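PpiC-type peptidyl-prolyl cis-trans isomerase (PDB 3GPK) probably catalyses the cis-trans isomerisation of peptide bonds before proline, this chain being the parvulin-like PpiC-type domain of a longer, probably periplasmic protein. Local coordinates at residues R9-A17 / F42-A52; K22-V33 / G87-I97. One frame throughout, in Å; residues are numbered along the deposited sequence.

Contact 1 of 2, residues R9-A17 / F42-A52; sequences RIGEIFLAA and FVAYARQYSEA
Apolar packing between strand 9-16 and helix 42-49 turns on Ile13, which meets Phe42, Tyr45 and Ala46 with one branch. Its CG1 stands beside the backbone N (chi1 -68°), and from there CD1 reaches over a face of the Phe42 ring in a CH-pi contact, 4.2 Å from the centroid, while CG1 itself lies 3.7 Å from Ala46 CB. The same ring also presses on the backbone at Gly11, Phe42 CZ being 3.4 Å from Gly11 C; a CB on Gly11 would clash with Phe42, so the glycine lets the ring in. An alanine at Ile13 is likely to open a gap between the Phe42 face and Ala46 and to remove the CH-pi contact on that face.

Hydrogen bonds take over where the helix ends. The amide of Phe14 donates almost straight (176°) to the hydroxyl of Ser50, Phe14 N to Ser50 OG being 3.1 Å. The carbonyl of the same residue receives the next amide in its own plane, with Glu51 N 2.8 Å from Phe14 O. Farther along, a weak bond of 3.0 Å joins Ala16 N to Glu51 OE1.

Two waters extend this network: one bridges Glu12 O and Ser50 OG, the other Ala16 O and Glu51 OE2. The Glu12 carboxylate instead bonds Ser96 on the neighbouring strand.

Strand and helix run nearly alike, their axes 28° apart and 8.1 Å at closest approach, an arrangement in keeping with the parvulin fold, in which helices pack against a four-stranded antiparallel sheet.

Contact 2 of 2, residues K22-V33 / G87-I97; sequences KPQVFANAEKIV and GPVEIRGGFSI. With SO4 (sulfate ion), chain C.
Phe26 turns an edge toward the face of Phe95, the ring planes 66° apart and the centroids separated by 5.4 Å. This T-shaped pair is backed by Phe26 CB, which sits over that same face, 4.0 Å from the Phe95 centroid. Val25 CG1 approaches the rim of Phe95 instead, near its plane.

Beside the rings Lys22 reaches out with its chain extended beyond CG, its CB and CG packed against CE2 and CZ of Phe95, and crosses Glu90 at about a right angle. Lys22 NZ makes a salt bridge of 2.7 Å with Glu90 OE2, on the anti lone pair. It also bonds Ile91 O at 2.9 Å, tilted from the carbonyl plane, and Arg92 O from above its plane. Lys22 NZ and the turn's own Gly94 N come to Ile91 O from opposite faces. The ammonium thus ties the first turn of helix 22-37 to the type I beta turn of a beta hairpin, the strand pair 85-91 and 94-104 at one side of the parvulin-like sheet; Lys22 NZ has a second salt-bridge partner in Glu19.

Pro88, after a cis peptide bond, lays CB against Ala29 CB at 3.6 Å and packs CD on Val33 CG2. Ile97 CD1 touches both Ile32 CG2 and Val33 CG2, the latter tightly at 3.5 Å. Near Pro88 a water links Glu30 OE1 with Gly87 O. On the turn, Arg92 NH2 holds a sulfate, probably from the crystallisation liquor, with 3.0 Å to its O2; Thr71 also bonds it.

Overall arrangement
Both contacts set a helix against the one antiparallel sheet, and the elements alternate along the chain: strand 7-16, helix 22-37, helix 42-49, then the hairpin. The centre of contact 1 lies about 7 Å from the centre of the chain, that of contact 2 about 11 Å, though each mixes buried with exposed residues. In contact 1 backbone amides donate to a serine hydroxyl, a carbonyl and, weakly, a carboxylate just past a helix end; contact 2 relies on a lysine ammonium at the hairpin turn and on aromatic packing. The sheet joins them directly: Leu15 N lies 2.8 Å from Phe95 O, and Ile32 and Tyr49 bring the two helices together.

Contact 1 of 2, residues R9-A17 / F42-A52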
loop_
_atom_site.group_PDB
_atom_site.type_symbol
_atom_site.label_atom_id
_atom_site.label_comp_id
_atom_site.label_asym_id
_atom_site.label_seq_id
_atom_site.Cartn_x
_atom_site.Cartn_y
_atom_site.Cartn_z
ATOM N N ARG A 9 -8.692 2.358 4.634
ATOM C CA ARG A 9 -8.080 3.555 4.085
ATOM C C ARG A 9 -6.631 3.115 3.944
ATOM O O ARG A 9 -5.923 2.928 4.936
ATOM C CB ARG A 9 -8.180 4.741 5.035
ATOM C CG ARG A 9 -7.710 6.023 4.368
ATOM C CD ARG A 9 -7.933 7.239 5.236
ATOM N NE ARG A 9 -7.732 8.478 4.487
ATOM C CZ ARG A 9 -8.454 8.841 3.432
ATOM N NH1 ARG A 9 -9.428 8.059 2.991
ATOM N NH2 ARG A 9 -8.218 10.000 2.829
ATOM N N ILE A 10 -6.197 2.931 2.705
ATOM C CA ILE A 10 -4.854 2.441 2.449
ATOM C C ILE A 10 -3.973 3.381 1.651
ATOM O O ILE A 10 -4.441 4.083 0.754
ATOM C CB ILE A 10 -4.933 1.077 1.709
ATOM C CG1 ILE A 10 -5.640 0.050 2.594
ATOM C CG2 ILE A 10 -3.541 0.587 1.333
ATOM C CD1 ILE A 10 -5.923 -1.268 1.906
ATOM N N GLY A 11 -2.692 3.388 2.005
ATOM C CA GLY A 11 -1.712 4.185 1.297
ATOM C C GLY A 11 -0.896 3.184 0.499
ATOM O O GLY A 11 -0.608 2.092 0.989
ATOM N N GLU A 12 -0.539 3.534 -0.730
ATOM C CA GLU A 12 0.246 2.622 -1.564
ATOM C C GLU A 12 1.384 3.296 -2.311
ATOM O O GLU A 12 1.244 4.412 -2.803
ATOM C CB GLU A 12 -0.654 1.923 -2.605
ATOM C CG GLU A 12 0.135 1.114 -3.661
ATOM C CD GLU A 12 -0.738 0.498 -4.740
ATOM O OE1 GLU A 12 -1.730 1.144 -5.144
ATOM O OE2 GLU A 12 -0.421 -0.625 -5.194
ATOM N N ILE A 13 2.520 2.607 -2.370
ATOM C CA ILE A 13 3.675 3.058 -3.135
ATOM C C ILE A 13 3.913 1.901 -4.101
ATOM O O ILE A 13 4.211 0.790 -3.673
ATOM C CB ILE A 13 4.939 3.251 -2.265
ATOM C CG1 ILE A 13 4.745 4.435 -1.305
ATOM C CG2 ILE A 13 6.145 3.477 -3.172
ATOM C CD1 ILE A 13 5.934 4.695 -0.379
ATOM N N PHE A 14 3.748 2.157 -5.394
ATOM C CA PHE A 14 3.929 1.126 -6.408
ATOM C C PHE A 14 5.184 1.339 -7.232
ATOM O O PHE A 14 5.432 2.441 -7.712
ATOM C CB PHE A 14 2.717 1.102 -7.339
ATOM C CG PHE A 14 2.908 0.248 -8.559
ATOM C CD1 PHE A 14 3.031 -1.132 -8.447
ATOM C CD2 PHE A 14 2.990 0.831 -9.818
ATOM C CE1 PHE A 14 3.238 -1.924 -9.571
ATOM C CE2 PHE A 14 3.198 0.050 -10.949
ATOM C CZ PHE A 14 3.323 -1.331 -10.825
ATOM N N LEU A 15 5.972 0.279 -7.395
ATOM C CA LEU A 15 7.185 0.349 -8.201
ATOM C C LEU A 15 7.040 -0.700 -9.294
ATOM O O LEU A 15 6.985 -1.898 -9.014
ATOM C CB LEU A 15 8.428 0.049 -7.361
ATOM C CG LEU A 15 8.737 0.957 -6.168
ATOM C CD1 LEU A 15 10.142 0.641 -5.682
ATOM C CD2 LEU A 15 8.646 2.429 -6.567
ATOM N N ALA A 16 6.958 -0.239 -10.537
ATOM C CA ALA A 16 6.795 -1.141 -11.672
ATOM C C ALA A 16 8.083 -1.878 -11.998
ATOM O O ALA A 16 9.179 -1.341 -11.839
ATOM C CB ALA A 16 6.321 -0.356 -12.891
ATOM N N ALA A 17 7.953 -3.117 -12.455
ATOM C CA ALA A 17 9.130 -3.896 -12.811
ATOM C C ALA A 17 8.785 -5.065 -13.710
ATOM O O ALA A 17 7.814 -5.784 -13.471
ATOM C CB ALA A 17 9.828 -4.412 -11.552
ATOM N N PHE A 42 5.273 8.629 4.781
ATOM C CA PHE A 42 4.741 7.805 3.700
ATOM C C PHE A 42 4.398 8.681 2.502
ATOM O O PHE A 42 4.645 8.315 1.354
ATOM C CB PHE A 42 3.483 7.059 4.145
ATOM C CG PHE A 42 3.048 5.990 3.183
ATOM C CD1 PHE A 42 3.596 4.712 3.256
ATOM C CD2 PHE A 42 2.123 6.270 2.179
ATOM C CE1 PHE A 42 3.231 3.724 2.345
ATOM C CE2 PHE A 42 1.753 5.291 1.259
ATOM C CZ PHE A 42 2.311 4.012 1.342
ATOM N N VAL A 43 3.797 9.836 2.779
ATOM C CA VAL A 43 3.414 10.773 1.730
ATOM C C VAL A 43 4.625 11.226 0.927
ATOM O O VAL A 43 4.585 11.273 -0.298
ATOM C CB VAL A 43 2.705 12.015 2.324
ATOM C CG1 VAL A 43 2.542 13.093 1.252
ATOM C CG2 VAL A 43 1.344 11.615 2.879
ATOM N N ALA A 44 5.702 11.567 1.624
ATOM C CA ALA A 44 6.913 12.020 0.956
ATOM C C ALA A 44 7.509 10.939 0.065
ATOM O O ALA A 44 7.874 11.208 -1.083
ATOM C CB ALA A 44 7.934 12.468 1.980
ATOM N N TYR A 45 7.617 9.722 0.589
ATOM C CA TYR A 45 8.179 8.637 -0.197
ATOM C C TYR A 45 7.276 8.258 -1.362
ATOM O O TYR A 45 7.763 7.921 -2.439
ATOM C CB TYR A 45 8.479 7.430 0.700
ATOM C CG TYR A 45 9.804 7.563 1.416
ATOM C CD1 TYR A 45 10.977 7.069 0.842
ATOM C CD2 TYR A 45 9.907 8.262 2.620
ATOM C CE1 TYR A 45 12.213 7.277 1.438
ATOM C CE2 TYR A 45 11.148 8.476 3.226
ATOM C CZ TYR A 45 12.299 7.984 2.623
ATOM O OH TYR A 45 13.541 8.234 3.164
ATOM N N ALA A 46 5.966 8.333 -1.156
ATOM C CA ALA A 46 5.025 8.006 -2.221
ATOM C C ALA A 46 5.145 9.028 -3.351
ATOM O O ALA A 46 5.168 8.670 -4.522
ATOM C CB ALA A 46 3.603 7.982 -1.671
ATOM N N ARG A 47 5.227 10.307 -3.002
ATOM C CA ARG A 47 5.349 11.341 -4.022
ATOM C C ARG A 47 6.641 11.197 -4.824
ATOM O O ARG A 47 6.671 11.451 -6.031
ATOM C CB ARG A 47 5.282 12.727 -3.373
ATOM C CG ARG A 47 3.878 13.107 -2.955
ATOM C CD ARG A 47 3.836 14.385 -2.152
ATOM N NE ARG A 47 2.467 14.880 -2.068
ATOM C CZ ARG A 47 2.079 15.883 -1.291
ATOM N NH1 ARG A 47 2.959 16.501 -0.516
ATOM N NH2 ARG A 47 0.812 16.282 -1.309
ATOM N N GLN A 48 7.704 10.770 -4.155
ATOM C CA GLN A 48 8.996 10.606 -4.812
ATOM C C GLN A 48 9.144 9.315 -5.616
ATOM O O GLN A 48 9.682 9.322 -6.729
ATOM C CB GLN A 48 10.117 10.677 -3.764
ATOM C CG GLN A 48 11.502 10.215 -4.237
ATOM C CD GLN A 48 11.997 10.952 -5.468
ATOM O OE1 GLN A 48 11.596 12.085 -5.730
ATOM N NE2 GLN A 48 12.883 10.315 -6.222
ATOM N N TYR A 49 8.647 8.216 -5.061
ATOM C CA TYR A 49 8.808 6.915 -5.698
ATOM C C TYR A 49 7.623 6.210 -6.333
ATOM O O TYR A 49 7.824 5.373 -7.210
ATOM C CB TYR A 49 9.437 5.944 -4.692
ATOM C CG TYR A 49 10.838 6.315 -4.275
ATOM C CD1 TYR A 49 11.900 6.229 -5.179
ATOM C CD2 TYR A 49 11.108 6.756 -2.982
ATOM C CE1 TYR A 49 13.194 6.574 -4.804
ATOM C CE2 TYR A 49 12.405 7.104 -2.596
ATOM C CZ TYR A 49 13.438 7.010 -3.513
ATOM O OH TYR A 49 14.717 7.363 -3.157
ATOM N N SER A 50 6.399 6.503 -5.914
ATOM C CA SER A 50 5.293 5.763 -6.496
ATOM C C SER A 50 5.100 6.042 -7.970
ATOM O O SER A 50 5.149 7.190 -8.419
ATOM C CB SER A 50 3.987 6.016 -5.747
ATOM O OG SER A 50 3.029 5.042 -6.147
ATOM N N GLU A 51 4.887 4.969 -8.720
ATOM C CA GLU A 51 4.682 5.068 -10.153
ATOM C C GLU A 51 3.208 4.941 -10.512
ATOM O O GLU A 51 2.846 4.825 -11.678
ATOM C CB GLU A 51 5.523 4.002 -10.852
ATOM C CG GLU A 51 7.009 4.317 -10.791
ATOM C CD GLU A 51 7.886 3.118 -11.085
ATOM O OE1 GLU A 51 7.546 2.340 -11.994
ATOM O OE2 GLU A 51 8.927 2.964 -10.416
ATOM N N ALA A 52 2.360 4.968 -9.490
ATOM C CA ALA A 52 0.919 4.900 -9.680
ATOM C C ALA A 52 0.409 6.335 -9.785
ATOM O O ALA A 52 1.076 7.272 -9.345
ATOM C CB ALA A 52 0.265 4.195 -8.505
HETATM O O HOH W 1 0.829 5.742 -5.013
HETATM O O HOH W 2 10.321 0.688 -10.494
#

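Contact 2 of 2, residues K22-V33 / G87-I97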
loop_
_atom_site.group_PDB
_atom_site.type_symbol
_atom_site.label_atom_id
_atom_site.label_comp_id
_atom_site.label_asym_id
_atom_site.label_seq_id
_atom_site.Cartn_x
_atom_site.Cartn_y
_atom_site.Cartn_z
ATOM N N LYS A 22 12.545 -7.432 -11.645
ATOM C CA LYS A 22 11.924 -7.547 -10.332
ATOM C C LYS A 22 12.868 -7.674 -9.139
ATOM O O LYS A 22 12.700 -6.975 -8.141
ATOM C CB LYS A 22 10.877 -8.669 -10.328
ATOM C CG LYS A 22 9.489 -8.163 -10.747
ATOM C CD LYS A 22 8.404 -9.236 -10.686
ATOM C CE LYS A 22 7.021 -8.624 -10.927
ATOM N NZ LYS A 22 5.917 -9.623 -10.882
ATOM N N PRO A 23 13.878 -8.553 -9.218
ATOM C CA PRO A 23 14.753 -8.636 -8.045
ATOM C C PRO A 23 15.389 -7.285 -7.687
ATOM O O PRO A 23 15.507 -6.942 -6.508
ATOM C CB PRO A 23 15.777 -9.692 -8.456
ATOM C CG PRO A 23 14.958 -10.618 -9.315
ATOM C CD PRO A 23 14.169 -9.638 -10.174
ATOM N N GLN A 24 15.790 -6.527 -8.700
ATOM C CA GLN A 24 16.394 -5.217 -8.473
ATOM C C GLN A 24 15.382 -4.225 -7.908
ATOM O O GLN A 24 15.692 -3.477 -6.977
ATOM C CB GLN A 24 16.976 -4.647 -9.772
ATOM C CG GLN A 24 17.455 -3.193 -9.649
ATOM C CD GLN A 24 18.709 -3.044 -8.802
ATOM O OE1 GLN A 24 19.794 -3.467 -9.208
ATOM N NE2 GLN A 24 18.568 -2.442 -7.617
ATOM N N VAL A 25 14.176 -4.207 -8.471
ATOM C CA VAL A 25 13.165 -3.280 -7.984
ATOM C C VAL A 25 12.732 -3.668 -6.573
ATOM O O VAL A 25 12.401 -2.800 -5.765
ATOM C CB VAL A 25 11.943 -3.218 -8.932
ATOM C CG1 VAL A 25 10.851 -2.339 -8.321
ATOM C CG2 VAL A 25 12.365 -2.634 -10.266
ATOM N N PHE A 26 12.735 -4.964 -6.266
ATOM C CA PHE A 26 12.375 -5.402 -4.922
ATOM C C PHE A 26 13.373 -4.806 -3.935
ATOM O O PHE A 26 13.008 -4.387 -2.840
ATOM C CB PHE A 26 12.428 -6.927 -4.793
ATOM C CG PHE A 26 12.165 -7.411 -3.395
ATOM C CD1 PHE A 26 10.866 -7.528 -2.920
ATOM C CD2 PHE A 26 13.219 -7.687 -2.533
ATOM C CE1 PHE A 26 10.619 -7.910 -1.599
ATOM C CE2 PHE A 26 12.989 -8.069 -1.208
ATOM C CZ PHE A 26 11.684 -8.179 -0.740
ATOM N N ALA A 27 14.642 -4.781 -4.329
ATOM C CA ALA A 27 15.685 -4.233 -3.474
ATOM C C ALA A 27 15.423 -2.757 -3.226
ATOM O O ALA A 27 15.589 -2.272 -2.109
ATOM C CB ALA A 27 17.051 -4.416 -4.130
ATOM N N ASN A 28 15.019 -2.046 -4.275
ATOM C CA ASN A 28 14.740 -0.622 -4.157
ATOM C C ASN A 28 13.563 -0.413 -3.220
ATOM O O ASN A 28 13.589 0.478 -2.376
ATOM C CB ASN A 28 14.408 -0.003 -5.524
ATOM C CG ASN A 28 15.530 -0.166 -6.536
ATOM O OD1 ASN A 28 16.687 -0.368 -6.175
ATOM N ND2 ASN A 28 15.190 -0.057 -7.817
ATOM N N ALA A 29 12.533 -1.239 -3.377
ATOM C CA ALA A 29 11.337 -1.145 -2.543
ATOM C C ALA A 29 11.646 -1.451 -1.080
ATOM O O ALA A 29 11.135 -0.786 -0.182
ATOM C CB ALA A 29 10.261 -2.100 -3.061
ATOM N N GLU A 30 12.482 -2.457 -0.838
ATOM C CA GLU A 30 12.825 -2.813 0.535
ATOM C C GLU A 30 13.556 -1.669 1.228
ATOM O O GLU A 30 13.353 -1.432 2.411
ATOM C CB GLU A 30 13.678 -4.089 0.565
ATOM C CG GLU A 30 14.233 -4.468 1.942
ATOM C CD GLU A 30 13.161 -4.696 2.993
ATOM O OE1 GLU A 30 12.006 -5.014 2.626
ATOM O OE2 GLU A 30 13.478 -4.574 4.199
ATOM N N LYS A 31 14.416 -0.963 0.502
ATOM C CA LYS A 31 15.124 0.159 1.108
ATOM C C LYS A 31 14.121 1.240 1.516
ATOM O O LYS A 31 14.299 1.913 2.532
ATOM C CB LYS A 31 16.163 0.731 0.136
ATOM C CG LYS A 31 17.405 -0.147 -0.035
ATOM C CD LYS A 31 18.139 -0.332 1.288
ATOM C CE LYS A 31 19.496 -0.992 1.090
ATOM N NZ LYS A 31 20.244 -1.131 2.375
ATOM N N ILE A 32 13.067 1.404 0.723
ATOM C CA ILE A 32 12.044 2.395 1.030
ATOM C C ILE A 32 11.281 1.957 2.278
ATOM O O ILE A 32 11.022 2.759 3.170
ATOM C CB ILE A 32 11.078 2.579 -0.165
ATOM C CG1 ILE A 32 11.832 3.238 -1.327
ATOM C CG2 ILE A 32 9.872 3.438 0.245
ATOM C CD1 ILE A 32 11.115 3.141 -2.669
ATOM N N VAL A 33 10.934 0.675 2.344
ATOM C CA VAL A 33 10.222 0.156 3.507
ATOM C C VAL A 33 11.065 0.400 4.757
ATOM O O VAL A 33 10.545 0.788 5.802
ATOM C CB VAL A 33 9.937 -1.361 3.356
ATOM C CG1 VAL A 33 9.373 -1.917 4.650
ATOM C CG2 VAL A 33 8.942 -1.584 2.230
ATOM N N GLY A 87 4.857 -5.149 3.071
ATOM C CA GLY A 87 5.532 -5.215 1.794
ATOM C C GLY A 87 7.041 -5.151 1.892
ATOM O O GLY A 87 7.603 -5.168 2.993
ATOM N N PRO A 88 7.727 -5.059 0.746
ATOM C CA PRO A 88 7.076 -5.019 -0.568
ATOM C C PRO A 88 6.342 -6.303 -0.935
ATOM O O PRO A 88 6.805 -7.410 -0.643
ATOM C CB PRO A 88 8.227 -4.706 -1.525
ATOM C CG PRO A 88 9.431 -5.164 -0.806
ATOM C CD PRO A 88 9.182 -4.869 0.630
ATOM N N VAL A 89 5.184 -6.138 -1.564
ATOM C CA VAL A 89 4.366 -7.265 -1.988
ATOM C C VAL A 89 4.399 -7.347 -3.507
ATOM O O VAL A 89 4.074 -6.373 -4.189
ATOM C CB VAL A 89 2.895 -7.088 -1.550
ATOM C CG1 VAL A 89 2.061 -8.270 -2.019
ATOM C CG2 VAL A 89 2.809 -6.945 -0.040
ATOM N N GLU A 90 4.785 -8.502 -4.043
ATOM C CA GLU A 90 4.828 -8.653 -5.491
ATOM C C GLU A 90 3.438 -8.744 -6.101
ATOM O O GLU A 90 2.558 -9.405 -5.558
ATOM C CB GLU A 90 5.607 -9.914 -5.901
ATOM C CG GLU A 90 5.616 -10.117 -7.413
ATOM C CD GLU A 90 6.385 -11.346 -7.872
ATOM O OE1 GLU A 90 6.694 -12.219 -7.036
ATOM O OE2 GLU A 90 6.668 -11.438 -9.085
ATOM N N ILE A 91 3.247 -8.054 -7.221
ATOM C CA ILE A 91 1.994 -8.115 -7.966
ATOM C C ILE A 91 2.434 -8.294 -9.411
ATOM O O ILE A 91 3.619 -8.205 -9.708
ATOM C CB ILE A 91 1.122 -6.844 -7.809
ATOM C CG1 ILE A 91 1.894 -5.595 -8.239
ATOM C CG2 ILE A 91 0.636 -6.740 -6.371
ATOM C CD1 ILE A 91 1.052 -4.341 -8.213
ATOM N N ARG A 92 1.500 -8.548 -10.318
ATOM C CA ARG A 92 1.893 -8.778 -11.700
ATOM C C ARG A 92 2.853 -7.756 -12.304
ATOM O O ARG A 92 3.857 -8.132 -12.904
ATOM C CB ARG A 92 0.658 -8.903 -12.594
ATOM C CG ARG A 92 -0.232 -10.077 -12.248
ATOM C CD ARG A 92 -1.263 -10.314 -13.338
ATOM N NE ARG A 92 -2.119 -11.458 -13.041
ATOM C CZ ARG A 92 -3.004 -11.489 -12.051
ATOM N NH1 ARG A 92 -3.154 -10.433 -11.259
ATOM N NH2 ARG A 92 -3.738 -12.577 -11.850
ATOM N N GLY A 93 2.561 -6.472 -12.131
ATOM C CA GLY A 93 3.401 -5.444 -12.721
ATOM C C GLY A 93 4.552 -4.866 -11.920
ATOM O O GLY A 93 5.202 -3.922 -12.374
ATOM N N GLY A 94 4.813 -5.421 -10.743
ATOM C CA GLY A 94 5.901 -4.913 -9.925
ATOM C C GLY A 94 5.723 -5.212 -8.449
ATOM O O GLY A 94 5.369 -6.333 -8.080
ATOM N N PHE A 95 5.958 -4.207 -7.605
ATOM C CA PHE A 95 5.842 -4.365 -6.157
ATOM C C PHE A 95 5.128 -3.185 -5.526
ATOM O O PHE A 95 5.262 -2.060 -5.986
ATOM C CB PHE A 95 7.224 -4.464 -5.512
ATOM C CG PHE A 95 7.993 -5.682 -5.909
ATOM C CD1 PHE A 95 7.790 -6.893 -5.251
ATOM C CD2 PHE A 95 8.906 -5.629 -6.956
ATOM C CE1 PHE A 95 8.488 -8.042 -5.630
ATOM C CE2 PHE A 95 9.608 -6.773 -7.345
ATOM C CZ PHE A 95 9.395 -7.978 -6.676
ATOM N N SER A 96 4.383 -3.453 -4.463
ATOM C CA SER A 96 3.681 -2.399 -3.746
ATOM C C SER A 96 3.995 -2.457 -2.261
ATOM O O SER A 96 4.234 -3.533 -1.703
ATOM C CB SER A 96 2.166 -2.520 -3.918
ATOM O OG SER A 96 1.779 -2.222 -5.242
ATOM N N ILE A 97 4.023 -1.279 -1.647
ATOM C CA ILE A 97 4.232 -1.133 -0.218
ATOM C C ILE A 97 2.899 -0.564 0.255
ATOM O O ILE A 97 2.393 0.397 -0.322
ATOM C CB ILE A 97 5.356 -0.123 0.108
ATOM C CG1 ILE A 97 6.680 -0.599 -0.496
ATOM C CG2 ILE A 97 5.494 0.032 1.629
ATOM C CD1 ILE A 97 7.803 0.435 -0.387
HETATM S S SO4 C . -6.319 -13.580 -9.638
HETATM O O1 SO4 C . -7.716 -13.782 -10.074
HETATM O O2 SO4 C . -5.940 -12.169 -9.847
HETATM O O3 SO4 C . -6.205 -13.921 -8.207
HETATM O O4 SO4 C . -5.412 -14.445 -10.423
HETATM O O HOH W 3 10.079 -5.834 4.160
#